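PDB 2W5V: alkaline phosphatase from Antarctic bacterium, which probably hydrolyses phosphate monoesters through a phosphoserine intermediate, using two zinc ions and one magnesium ion. Local coordinates for residues 149-154 with 171-176; 131-136 with 140-145; 113-118 with 123-128; 157-162 with 188-193. The protein carries 1 engineered substitution. All coordinates share one frame; numbering follows the deposited sequence.

In the fold
Contacts 3 and 2 follow each other along the chain and close before contacts 1 and 4 begin; those last two alternate their segments and share helix 151-158. Contact 3 packs helix 114-120 on strand 124-129 of the large mixed sheet, and contact 4 reaches the strand 192-195 at one edge of that sheet. Contact 2, the turn leaving strand 124-129, lies about 10 Å from contact 1 and 13 to 14 Å from contacts 3 and 4, between centres, and touches all three: Thr134 meets Glu151, His144 meets Glu116, and Tyr142 meets Met158. The group thus connects the sheet and its helices with the neighbourhood of the magnesium site.

Contact 1: 149-154 with 171-176; sequences GLEEEI and LNYFTK
Glu151 lays its carboxylate over the ring of Tyr173, joining the first turns of two helices, 151-158 and 172-175, that precede and follow strand 165-169 along the chain in the alpha/beta fold of alkaline phosphatases. The carboxylate and ring planes are 27° apart, with Glu151 OE1 4.0 Å above the ring plane and displaced toward the rim. With CG anti to the carbonyl carbon (chi1 -80°) and the chain extended beyond it, the carboxylate reaches the hydroxyl end of the ring, while Glu151 CB rests 3.8 Å from Tyr173 CD2. The polar ends are engaged separately: Glu151 OE1 is hydrogen-bonded to Thr134 OG1, and Tyr173 OH to Glu218. This pairing of each end with its own partner probably fixes the stack.

Glu152 approaches the same ring differently. Its CG comes to the edge, close to the ring plane, while its carboxylate receives a hydrogen bond from Lys178 N. Tyr173 therefore has Glu151 over one face and Glu152 at its rim. The nearest CA atoms, those of Glu152 and Tyr173, are 5.3 Å apart, and the rim contact itself is looser, Glu152 CG lying 4.4 Å from Tyr173 CD2.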
loop_
_atom_site.group_PDB
_atom_site.type_symbol
_atom_site.label_atom_id
_atom_site.label_comp_id
_atom_site.label_asym_id
_atom_site.label_seq_id
_atom_site.Cartn_x
_atom_site.Cartn_y
_atom_site.Cartn_z
ATOM N N GLY B 149 18.259 23.714 -1.792
ATOM C CA GLY B 149 18.492 24.813 -0.872
ATOM C C GLY B 149 18.604 26.172 -1.555
ATOM O O GLY B 149 18.525 27.213 -0.897
ATOM N N LEU B 150 18.781 26.170 -2.873
ATOM C CA LEU B 150 18.933 27.415 -3.621
ATOM C C LEU B 150 17.579 28.055 -3.903
ATOM O O LEU B 150 17.212 28.250 -5.058
ATOM C CB LEU B 150 19.676 27.157 -4.935
ATOM C CG LEU B 150 21.052 26.514 -4.750
ATOM C CD1 LEU B 150 21.641 26.106 -6.092
ATOM C CD2 LEU B 150 22.010 27.449 -3.984
ATOM N N GLU B 151 16.847 28.402 -2.849
ATOM C CA GLU B 151 15.458 28.823 -3.016
ATOM C C GLU B 151 15.274 30.205 -3.639
ATOM O O GLU B 151 14.285 30.440 -4.333
ATOM C CB GLU B 151 14.685 28.696 -1.698
ATOM C CG GLU B 151 14.238 27.267 -1.428
ATOM C CD GLU B 151 13.387 27.129 -0.178
ATOM O OE1 GLU B 151 12.140 27.118 -0.302
ATOM O OE2 GLU B 151 13.968 27.031 0.924
ATOM N N GLU B 152 16.211 31.116 -3.405
ATOM C CA GLU B 152 16.155 32.404 -4.100
ATOM C C GLU B 152 16.420 32.229 -5.600
ATOM O O GLU B 152 15.828 32.917 -6.429
ATOM C CB GLU B 152 17.107 33.416 -3.468
ATOM C CG GLU B 152 16.677 33.808 -2.060
ATOM C CD GLU B 152 17.530 34.907 -1.452
ATOM O OE1 GLU B 152 18.417 35.449 -2.155
ATOM O OE2 GLU B 152 17.301 35.225 -0.265
ATOM N N GLU B 153 17.298 31.297 -5.951
ATOM C CA GLU B 153 17.511 30.963 -7.361
ATOM C C GLU B 153 16.245 30.362 -7.966
ATOM O O GLU B 153 15.868 30.668 -9.099
ATOM C CB GLU B 153 18.674 29.978 -7.507
ATOM C CG GLU B 153 18.946 29.537 -8.946
ATOM C CD GLU B 153 20.127 28.572 -9.060
ATOM O OE1 GLU B 153 21.196 28.857 -8.475
ATOM O OE2 GLU B 153 19.995 27.539 -9.752
ATOM N N ILE B 154 15.598 29.481 -7.210
ATOM C CA ILE B 154 14.367 28.851 -7.656
ATOM C C ILE B 154 13.271 29.886 -7.900
ATOM O O ILE B 154 12.551 29.818 -8.900
ATOM C CB ILE B 154 13.905 27.772 -6.649
ATOM C CG1 ILE B 154 14.786 26.532 -6.811
ATOM C CG2 ILE B 154 12.435 27.421 -6.866
ATOM C CD1 ILE B 154 14.727 25.562 -5.657
ATOM N N LEU B 171 6.500 34.267 -0.089
ATOM C CA LEU B 171 6.682 35.663 -0.484
ATOM C C LEU B 171 8.095 36.161 -0.170
ATOM O O LEU B 171 8.650 36.993 -0.888
ATOM C CB LEU B 171 5.640 36.560 0.190
ATOM C CG LEU B 171 5.617 38.028 -0.248
ATOM C CD1 LEU B 171 5.419 38.146 -1.756
ATOM C CD2 LEU B 171 4.527 38.780 0.494
ATOM N N ASN B 172 8.672 35.647 0.909
ATOM C CA ASN B 172 10.020 36.019 1.313
ATOM C C ASN B 172 11.059 35.828 0.208
ATOM O O ASN B 172 11.965 36.647 0.050
ATOM C CB ASN B 172 10.451 35.233 2.558
ATOM C CG ASN B 172 9.922 35.839 3.849
ATOM O OD1 ASN B 172 9.374 36.942 3.853
ATOM N ND2 ASN B 172 10.091 35.114 4.954
ATOM N N TYR B 173 10.936 34.744 -0.550
ATOM C CA TYR B 173 11.937 34.416 -1.573
ATOM C C TYR B 173 11.847 35.315 -2.807
ATOM O O TYR B 173 12.738 35.313 -3.665
ATOM C CB TYR B 173 11.850 32.927 -1.927
ATOM C CG TYR B 173 12.020 32.083 -0.686
ATOM C CD1 TYR B 173 10.917 31.599 0.010
ATOM C CD2 TYR B 173 13.286 31.823 -0.172
ATOM C CE1 TYR B 173 11.075 30.855 1.169
ATOM C CE2 TYR B 173 13.452 31.077 0.980
ATOM C CZ TYR B 173 12.346 30.599 1.647
ATOM O OH TYR B 173 12.513 29.864 2.795
ATOM N N PHE B 174 10.785 36.106 -2.870
ATOM C CA PHE B 174 10.587 37.057 -3.960
ATOM C C PHE B 174 10.821 38.523 -3.559
ATOM O O PHE B 174 11.219 39.342 -4.390
ATOM C CB PHE B 174 9.177 36.904 -4.537
ATOM C CG PHE B 174 8.945 35.593 -5.228
ATOM C CD1 PHE B 174 9.090 35.482 -6.601
ATOM C CD2 PHE B 174 8.589 34.468 -4.504
ATOM C CE1 PHE B 174 8.878 34.271 -7.241
ATOM C CE2 PHE B 174 8.377 33.252 -5.139
ATOM C CZ PHE B 174 8.519 33.156 -6.508
ATOM N N THR B 175 10.570 38.859 -2.298
ATOM C CA THR B 175 10.577 40.260 -1.888
ATOM C C THR B 175 11.471 40.590 -0.696
ATOM O O THR B 175 11.609 41.757 -0.332
ATOM C CB THR B 175 9.164 40.746 -1.545
ATOM O OG1 THR B 175 8.742 40.141 -0.318
ATOM C CG2 THR B 175 8.191 40.395 -2.655
ATOM N N LYS B 176 12.052 39.575 -0.072
ATOM C CA LYS B 176 12.947 39.801 1.058
ATOM C C LYS B 176 14.137 38.866 0.954
ATOM O O LYS B 176 14.339 37.993 1.802
ATOM C CB LYS B 176 12.203 39.618 2.384
ATOM C CG LYS B 176 11.033 40.583 2.549
ATOM C CD LYS B 176 10.291 40.378 3.858
ATOM C CE LYS B 176 9.046 41.254 3.914
ATOM N NZ LYS B 176 8.316 41.118 5.206
#

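Contact 2: 131-136 with 140-145. Engineered in segment 131-136: Asp135 (natural residue His).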
loop_
_atom_site.group_PDB
_atom_site.type_symbol
_atom_site.label_atom_id
_atom_site.label_comp_id
_atom_site.label_asym_id
_atom_site.label_seq_id
_atom_site.Cartn_x
_atom_site.Cartn_y
_atom_site.Cartn_z
ATOM N N SER B 131 3.288 24.507 1.125
ATOM C CA SER B 131 4.594 25.002 1.539
ATOM C C SER B 131 4.872 26.303 0.795
ATOM O O SER B 131 4.001 26.846 0.114
ATOM C CB SER B 131 5.684 23.986 1.179
ATOM O OG SER B 131 5.661 23.698 -0.216
ATOM N N SER B 132 6.094 26.802 0.917
ATOM C CA SER B 132 6.534 27.858 0.020
ATOM C C SER B 132 6.446 27.328 -1.405
ATOM O O SER B 132 6.641 26.131 -1.650
ATOM C CB SER B 132 7.971 28.269 0.344
ATOM O OG SER B 132 8.535 29.022 -0.716
ATOM N N ILE B 133 6.179 28.206 -2.362
ATOM C CA ILE B 133 6.147 27.763 -3.750
ATOM C C ILE B 133 7.549 27.371 -4.235
ATOM O O ILE B 133 7.706 26.769 -5.303
ATOM C CB ILE B 133 5.510 28.821 -4.678
ATOM C CG1 ILE B 133 5.001 28.158 -5.961
ATOM C CG2 ILE B 133 6.479 29.956 -4.965
ATOM C CD1 ILE B 133 3.750 27.292 -5.742
ATOM N N THR B 134 8.561 27.698 -3.438
ATOM C CA THR B 134 9.950 27.442 -3.824
ATOM C C THR B 134 10.457 26.162 -3.178
ATOM O O THR B 134 11.625 25.792 -3.357
ATOM C CB THR B 134 10.885 28.579 -3.387
ATOM O OG1 THR B 134 10.857 28.696 -1.956
ATOM C CG2 THR B 134 10.461 29.904 -4.018
ATOM N N ASP B 135 9.593 25.502 -2.407
ATOM C CA ASP B 135 9.961 24.241 -1.759
ATOM C C ASP B 135 10.190 23.147 -2.794
ATOM O O ASP B 135 9.776 23.272 -3.948
ATOM C CB ASP B 135 8.905 23.805 -0.734
ATOM C CG ASP B 135 9.446 22.785 0.261
ATOM O OD1 ASP B 135 10.631 22.904 0.643
ATOM O OD2 ASP B 135 8.693 21.863 0.655
ATOM N N ALA B 136 10.852 22.069 -2.380
ATOM C CA ALA B 136 11.355 21.073 -3.321
ATOM C C ALA B 136 10.297 20.526 -4.287
ATOM O O ALA B 136 10.565 20.378 -5.481
ATOM C CB ALA B 136 12.039 19.920 -2.566
ATOM N N SER B 140 10.419 21.457 -8.369
ATOM C CA SER B 140 10.816 20.458 -9.349
ATOM C C SER B 140 9.970 20.521 -10.616
ATOM O O SER B 140 10.368 19.991 -11.650
ATOM C CB SER B 140 10.749 19.048 -8.751
ATOM O OG SER B 140 11.685 18.901 -7.700
ATOM N N PHE B 141 8.813 21.171 -10.546
ATOM C CA PHE B 141 7.946 21.263 -11.717
ATOM C C PHE B 141 8.155 22.528 -12.573
ATOM O O PHE B 141 7.599 22.631 -13.662
ATOM C CB PHE B 141 6.475 21.092 -11.318
ATOM C CG PHE B 141 6.119 19.669 -10.968
ATOM C CD1 PHE B 141 6.446 19.149 -9.725
ATOM C CD2 PHE B 141 5.509 18.841 -11.898
ATOM C CE1 PHE B 141 6.154 17.832 -9.402
ATOM C CE2 PHE B 141 5.208 17.515 -11.576
ATOM C CZ PHE B 141 5.533 17.014 -10.329
ATOM N N TYR B 142 8.958 23.477 -12.105
ATOM C CA TYR B 142 9.190 24.683 -12.909
ATOM C C TYR B 142 10.626 25.205 -12.922
ATOM O O TYR B 142 10.946 26.080 -13.719
ATOM C CB TYR B 142 8.240 25.814 -12.501
ATOM C CG TYR B 142 8.492 26.369 -11.112
ATOM C CD1 TYR B 142 9.461 27.356 -10.888
ATOM C CD2 TYR B 142 7.759 25.915 -10.030
ATOM C CE1 TYR B 142 9.685 27.868 -9.607
ATOM C CE2 TYR B 142 7.970 26.415 -8.762
ATOM C CZ TYR B 142 8.927 27.389 -8.550
ATOM O OH TYR B 142 9.114 27.861 -7.270
ATOM N N ALA B 143 11.481 24.681 -12.047
ATOM C CA ALA B 143 12.853 25.170 -11.945
ATOM C C ALA B 143 13.895 24.097 -12.230
ATOM O O ALA B 143 13.591 22.908 -12.258
ATOM C CB ALA B 143 13.101 25.781 -10.574
ATOM N N HIS B 144 15.132 24.536 -12.434
ATOM C CA HIS B 144 16.262 23.626 -12.577
ATOM C C HIS B 144 17.414 24.144 -11.731
ATOM O O HIS B 144 18.033 25.147 -12.071
ATOM C CB HIS B 144 16.685 23.539 -14.044
ATOM C CG HIS B 144 15.577 23.133 -14.962
ATOM N ND1 HIS B 144 15.198 21.817 -15.136
ATOM C CD2 HIS B 144 14.753 23.865 -15.750
ATOM C CE1 HIS B 144 14.201 21.757 -15.998
ATOM N NE2 HIS B 144 13.908 22.987 -16.384
ATOM N N ALA B 145 17.690 23.470 -10.620
ATOM C CA ALA B 145 18.703 23.928 -9.679
ATOM C C ALA B 145 19.525 22.754 -9.173
ATOM O O ALA B 145 19.021 21.650 -9.045
ATOM C CB ALA B 145 18.059 24.674 -8.513
#
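Hydrogen bonds carry most of the contact between Ile133 and Tyr142 and between Ala136 and Ser140. The Tyr142 hydroxyl donates to Ile133 O over 2.7 Å. It comes from above the carbonyl plane, 49° out of it, although Ile133 O itself lies in the plane of the Tyr142 ring, at its edge. Tyr142 holds CG between its backbone N and carbonyl carbon (chi1 68°), which carries the ring across to the turn. Ala136 O is gripped twice by Ser140, by its N at 3.1 Å and its OG at 2.9 Å, reaching the oxygen from opposite faces of the carbonyl plane. Ser140 OG also bonds to Thr89 OG1.

A second set of polar bonds lies in and beside the type I turn from Ser132 to Asp135. Ser132 O accepts from Asp135 N on one face and from Ser131 OG on the other, while Ser132 OG donates to Thr134 OG1 over 2.7 Å; Thr134 OG1 is in turn bonded to Glu151.

Apolar contact is slight by comparison: Ile133 CG1 lies 4.4 Å from Tyr142 CE2. Thr134 CG2 is a methyl packed against the Tyr142 hydroxyl oxygen.

The segments lead into and out of the short helix 136-139, whose Thr137 binds the magnesium ion, and Asp135, an engineered residue, sits at its N-cap. The arrangement is consistent with a scaffold beside the third-metal site of alkaline phosphatases.

Contact 3: 113-118 with 123-128; sequences SIVEIA and IKTGVV
The flat carbonyl group of Ala118 is met by Ile123 N from above its plane, 39° out of it, in a hydrogen bond of 2.8 Å from Ile123 N to Ala118 O. Ile123 also crowds this oxygen with its side chain, CB and CG1 both lying 3.2 Å from Ala118 O. The other flat group, the Glu116 carboxylate, belongs to the start of the helix. Its OE1 takes Ser113 N on the anti side, 30° out of the carboxylate plane, and its OE2 is bonded to His144 NE2. Glu116 N returns a bond to Ser113 OG, which completes a capping box at the N-terminus of helix 114-120.

Across the interface, the packing centres on the methyl of Ala118. Its CB lies 3.6 Å from Thr125 CG2 and equally far from Ile123 CB, so Ile123 and Thr125 both close on one small side chain. Thr125 keeps CG2 anti to its carbonyl carbon and OG1 between backbone N and carbonyl carbon (chi1 57°), which presents the methyl to Ala118 and the hydroxyl to Val115, whose CG1 is 3.9 Å from Thr125 OG1.

The contact is an alpha-beta unit, with helix 114-120 leading through a short connection into strand 124-129. Strand 249-255 lies next in the sheet and brings Phe250 to Ile114 and Val115. Helix 362-371 packs on Ile114 and Ile117, while helix 230-242 touches Lys124, whose CB points away from helix 114-120, and Val128.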
loop_
_atom_site.group_PDB
_atom_site.type_symbol
_atom_site.label_atom_id
_atom_site.label_comp_id
_atom_site.label_asym_id
_atom_site.label_seq_id
_atom_site.Cartn_x
_atom_site.Cartn_y
_atom_site.Cartn_z
ATOM N N SER B 113 11.233 19.035 -18.369
ATOM C CA SER B 113 10.158 18.634 -17.454
ATOM C C SER B 113 8.806 18.486 -18.147
ATOM O O SER B 113 8.620 18.927 -19.284
ATOM C CB SER B 113 10.021 19.664 -16.333
ATOM O OG SER B 113 9.239 20.764 -16.769
ATOM N N ILE B 114 7.852 17.887 -17.440
ATOM C CA ILE B 114 6.509 17.697 -17.979
ATOM C C ILE B 114 5.809 19.047 -18.190
ATOM O O ILE B 114 5.005 19.203 -19.109
ATOM C CB ILE B 114 5.659 16.771 -17.068
ATOM C CG1 ILE B 114 4.390 16.305 -17.800
ATOM C CG2 ILE B 114 5.333 17.476 -15.780
ATOM C CD1 ILE B 114 4.666 15.470 -19.046
ATOM N N VAL B 115 6.117 20.026 -17.345
ATOM C CA VAL B 115 5.579 21.373 -17.535
ATOM C C VAL B 115 6.121 22.020 -18.820
ATOM O O VAL B 115 5.382 22.696 -19.541
ATOM C CB VAL B 115 5.862 22.274 -16.307
ATOM C CG1 VAL B 115 5.582 23.739 -16.614
ATOM C CG2 VAL B 115 5.031 21.809 -15.109
ATOM N N GLU B 116 7.409 21.825 -19.103
ATOM C CA GLU B 116 7.996 22.371 -20.328
ATOM C C GLU B 116 7.442 21.676 -21.578
ATOM O O GLU B 116 7.213 22.311 -22.607
ATOM C CB GLU B 116 9.529 22.291 -20.273
ATOM C CG GLU B 116 10.114 23.247 -19.234
ATOM C CD GLU B 116 11.565 22.949 -18.847
ATOM O OE1 GLU B 116 12.024 21.793 -18.988
ATOM O OE2 GLU B 116 12.243 23.884 -18.371
ATOM N N ILE B 117 7.220 20.370 -21.481
ATOM C CA ILE B 117 6.553 19.624 -22.550
ATOM C C ILE B 117 5.109 20.101 -22.729
ATOM O O ILE B 117 4.643 20.314 -23.850
ATOM C CB ILE B 117 6.584 18.103 -22.254
ATOM C CG1 ILE B 117 8.009 17.573 -22.462
ATOM C CG2 ILE B 117 5.567 17.356 -23.125
ATOM C CD1 ILE B 117 8.242 16.198 -21.886
ATOM N N ALA B 118 4.396 20.291 -21.623
ATOM C CA ALA B 118 3.008 20.728 -21.714
ATOM C C ALA B 118 2.927 22.053 -22.476
ATOM O O ALA B 118 2.104 22.225 -23.384
ATOM C CB ALA B 118 2.414 20.876 -20.330
ATOM N N ILE B 123 -0.438 23.374 -23.823
ATOM C CA ILE B 123 -1.168 23.035 -22.598
ATOM C C ILE B 123 -0.929 24.102 -21.523
ATOM O O ILE B 123 0.220 24.466 -21.252
ATOM C CB ILE B 123 -0.696 21.677 -22.043
ATOM C CG1 ILE B 123 -0.666 20.611 -23.146
ATOM C CG2 ILE B 123 -1.564 21.230 -20.868
ATOM C CD1 ILE B 123 -2.023 20.286 -23.721
ATOM N N LYS B 124 -1.997 24.605 -20.908
ATOM C CA LYS B 124 -1.864 25.534 -19.778
ATOM C C LYS B 124 -1.432 24.793 -18.492
ATOM O O LYS B 124 -1.898 23.686 -18.223
ATOM C CB LYS B 124 -3.183 26.282 -19.552
ATOM C CG LYS B 124 -3.525 27.311 -20.633
ATOM C CD LYS B 124 -2.720 28.593 -20.443
ATOM C CE LYS B 124 -3.056 29.636 -21.499
ATOM N NZ LYS B 124 -2.691 29.172 -22.863
ATOM N N THR B 125 -0.551 25.396 -17.699
ATOM C CA THR B 125 0.050 24.683 -16.569
ATOM C C THR B 125 -0.091 25.424 -15.241
ATOM O O THR B 125 -0.067 26.654 -15.193
ATOM C CB THR B 125 1.547 24.411 -16.820
ATOM O OG1 THR B 125 2.224 25.652 -17.068
ATOM C CG2 THR B 125 1.733 23.493 -18.019
ATOM N N GLY B 126 -0.237 24.674 -14.157
ATOM C CA GLY B 126 -0.350 25.283 -12.847
ATOM C C GLY B 126 0.256 24.454 -11.729
ATOM O O GLY B 126 0.336 23.225 -11.812
ATOM N N VAL B 127 0.668 25.137 -10.666
ATOM C CA VAL B 127 1.270 24.488 -9.513
ATOM C C VAL B 127 0.734 25.096 -8.216
ATOM O O VAL B 127 0.785 26.316 -8.020
ATOM C CB VAL B 127 2.794 24.615 -9.563
ATOM C CG1 VAL B 127 3.406 24.168 -8.259
ATOM C CG2 VAL B 127 3.345 23.800 -10.725
ATOM N N VAL B 128 0.212 24.245 -7.341
ATOM C CA VAL B 128 -0.330 24.678 -6.055
ATOM C C VAL B 128 0.374 23.921 -4.934
ATOM O O VAL B 128 0.689 22.735 -5.096
ATOM C CB VAL B 128 -1.857 24.425 -5.986
ATOM C CG1 VAL B 128 -2.385 24.678 -4.584
ATOM C CG2 VAL B 128 -2.581 25.294 -7.004
#

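Contact 4: 157-162 with 188-193; sequences DMTESD and KGNQFT
Thr159 O and the side-chain amide of Asn190 form the tight part of this contact. The carbonyl oxygen stands over the face of the amide, 3.3 Å from Asn190 CG, with Asn190 OD1 and ND2 only slightly farther off. Asn190 has chi1 and chi2 both at -84°, a bend that turns this face to the oxygen. Thr159 O and Asn190 OD1, 3.4 Å apart, are both acceptors and make no bond; Asn190 ND2 instead donates to Ile186 O. Thr159 CB adds a touch at 4.1 Å from Asn190 ND2.

Toward the interior the two segments approach less closely. Phe192 meets Met158 O obliquely, its CE1 4.5 Å from that oxygen. Leu187 of helix 183-188 touches both the Met158 and Phe192 side chains, and the Phe166 ring meets that of Phe192. Met158 O is itself held within its turn by Ser161, whose OG donates over 2.8 Å and whose N lies 3.1 Å away. Toward solvent, the CB of Glu160 points away from the other segment, and Lys188, Gly189 and Gln191 are exposed in the type I turn that leads toward strand 192-195.

The chain at Met158 and Thr159 thus meets the turn before the edge strand through a carbonyl oxygen facing an amide carbon and through apolar neighbours. Thr159 OG1 and Asn190 ND2 each bond within their own part of the chain, to Met156 O and Ile186 O, consistent with an interface held by shape and weak electrostatics.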
loop_
_atom_site.group_PDB
_atom_site.type_symbol
_atom_site.label_atom_id
_atom_site.label_comp_id
_atom_site.label_asym_id
_atom_site.label_seq_id
_atom_site.Cartn_x
_atom_site.Cartn_y
_atom_site.Cartn_z
ATOM N N ASP B 157 13.924 31.472 -11.057
ATOM C CA ASP B 157 13.564 30.529 -12.123
ATOM C C ASP B 157 12.073 30.599 -12.468
ATOM O O ASP B 157 11.682 30.396 -13.623
ATOM C CB ASP B 157 13.924 29.090 -11.732
ATOM C CG ASP B 157 15.423 28.821 -11.769
ATOM O OD1 ASP B 157 16.179 29.623 -12.368
ATOM O OD2 ASP B 157 15.847 27.789 -11.202
ATOM N N MET B 158 11.244 30.869 -11.466
ATOM C CA MET B 158 9.807 31.003 -11.695
ATOM C C MET B 158 9.535 32.039 -12.780
ATOM O O MET B 158 8.679 31.845 -13.644
ATOM C CB MET B 158 9.081 31.386 -10.397
ATOM C CG MET B 158 7.590 31.710 -10.572
ATOM S SD MET B 158 6.611 30.242 -10.941
ATOM C CE MET B 158 6.441 29.540 -9.300
ATOM N N THR B 159 10.281 33.136 -12.741
ATOM C CA THR B 159 10.073 34.226 -13.684
ATOM C C THR B 159 10.442 33.837 -15.115
ATOM O O THR B 159 10.085 34.538 -16.061
ATOM C CB THR B 159 10.864 35.497 -13.273
ATOM O OG1 THR B 159 12.239 35.363 -13.662
ATOM C CG2 THR B 159 10.764 35.717 -11.764
ATOM N N GLU B 160 11.159 32.727 -15.269
ATOM C CA GLU B 160 11.594 32.275 -16.591
ATOM C C GLU B 160 10.844 31.008 -17.009
ATOM O O GLU B 160 11.107 30.431 -18.064
ATOM C CB GLU B 160 13.096 31.988 -16.590
ATOM C CG GLU B 160 13.970 33.113 -16.042
ATOM C CD GLU B 160 15.288 32.602 -15.469
ATOM O OE1 GLU B 160 15.535 31.377 -15.540
ATOM O OE2 GLU B 160 16.075 33.420 -14.940
ATOM N N SER B 161 9.914 30.575 -16.168
ATOM C CA SER B 161 9.215 29.320 -16.406
ATOM C C SER B 161 8.013 29.512 -17.323
ATOM O O SER B 161 7.666 30.633 -17.683
ATOM C CB SER B 161 8.765 28.697 -15.081
ATOM O OG SER B 161 7.668 29.409 -14.532
ATOM N N ASP B 162 7.370 28.404 -17.678
ATOM C CA ASP B 162 6.224 28.424 -18.579
ATOM C C ASP B 162 4.893 28.425 -17.817
ATOM O O ASP B 162 3.824 28.492 -18.424
ATOM C CB ASP B 162 6.287 27.219 -19.523
ATOM C CG ASP B 162 7.483 27.272 -20.462
ATOM O OD1 ASP B 162 7.603 28.273 -21.209
ATOM O OD2 ASP B 162 8.294 26.312 -20.458
ATOM N N LYS B 188 5.940 40.176 -12.488
ATOM C CA LYS B 188 4.871 40.965 -13.095
ATOM C C LYS B 188 5.261 41.462 -14.482
ATOM O O LYS B 188 4.407 41.650 -15.348
ATOM C CB LYS B 188 4.505 42.150 -12.209
ATOM C CG LYS B 188 3.974 41.785 -10.834
ATOM C CD LYS B 188 3.784 43.049 -10.005
ATOM C CE LYS B 188 3.432 42.742 -8.566
ATOM N NZ LYS B 188 3.492 43.970 -7.726
ATOM N N GLY B 189 6.555 41.686 -14.687
ATOM C CA GLY B 189 7.053 42.123 -15.979
ATOM C C GLY B 189 7.114 40.965 -16.955
ATOM O O GLY B 189 7.441 41.153 -18.121
ATOM N N ASN B 190 6.821 39.761 -16.461
ATOM C CA ASN B 190 6.702 38.568 -17.304
ATOM C C ASN B 190 5.249 38.119 -17.460
ATOM O O ASN B 190 4.981 36.938 -17.670
ATOM C CB ASN B 190 7.535 37.407 -16.743
ATOM C CG ASN B 190 8.993 37.475 -17.158
ATOM O OD1 ASN B 190 9.362 37.025 -18.243
ATOM N ND2 ASN B 190 9.833 38.026 -16.287
ATOM N N GLN B 191 4.323 39.063 -17.327
ATOM C CA GLN B 191 2.897 38.819 -17.572
ATOM C C GLN B 191 2.127 38.182 -16.410
ATOM O O GLN B 191 0.950 37.842 -16.553
ATOM C CB GLN B 191 2.692 38.002 -18.849
ATOM C CG GLN B 191 3.082 38.738 -20.120
ATOM C CD GLN B 191 2.761 37.940 -21.369
ATOM O OE1 GLN B 191 1.908 38.330 -22.166
ATOM N NE2 GLN B 191 3.435 36.807 -21.539
ATOM N N PHE B 192 2.776 38.031 -15.260
ATOM C CA PHE B 192 2.077 37.533 -14.079
ATOM C C PHE B 192 1.306 38.622 -13.352
ATOM O O PHE B 192 1.873 39.644 -12.970
ATOM C CB PHE B 192 3.049 36.871 -13.106
ATOM C CG PHE B 192 3.336 35.441 -13.424
ATOM C CD1 PHE B 192 4.460 35.096 -14.154
ATOM C CD2 PHE B 192 2.475 34.441 -13.005
ATOM C CE1 PHE B 192 4.726 33.772 -14.448
ATOM C CE2 PHE B 192 2.734 33.123 -13.300
ATOM C CZ PHE B 192 3.858 32.790 -14.021
ATOM N N THR B 193 0.008 38.402 -13.169
ATOM C CA THR B 193 -0.749 39.177 -12.204
ATOM C C THR B 193 -0.533 38.498 -10.860
ATOM O O THR B 193 -0.716 37.291 -10.743
ATOM C CB THR B 193 -2.248 39.213 -12.550
ATOM O OG1 THR B 193 -2.432 39.914 -13.791
ATOM C CG2 THR B 193 -3.030 39.924 -11.455
#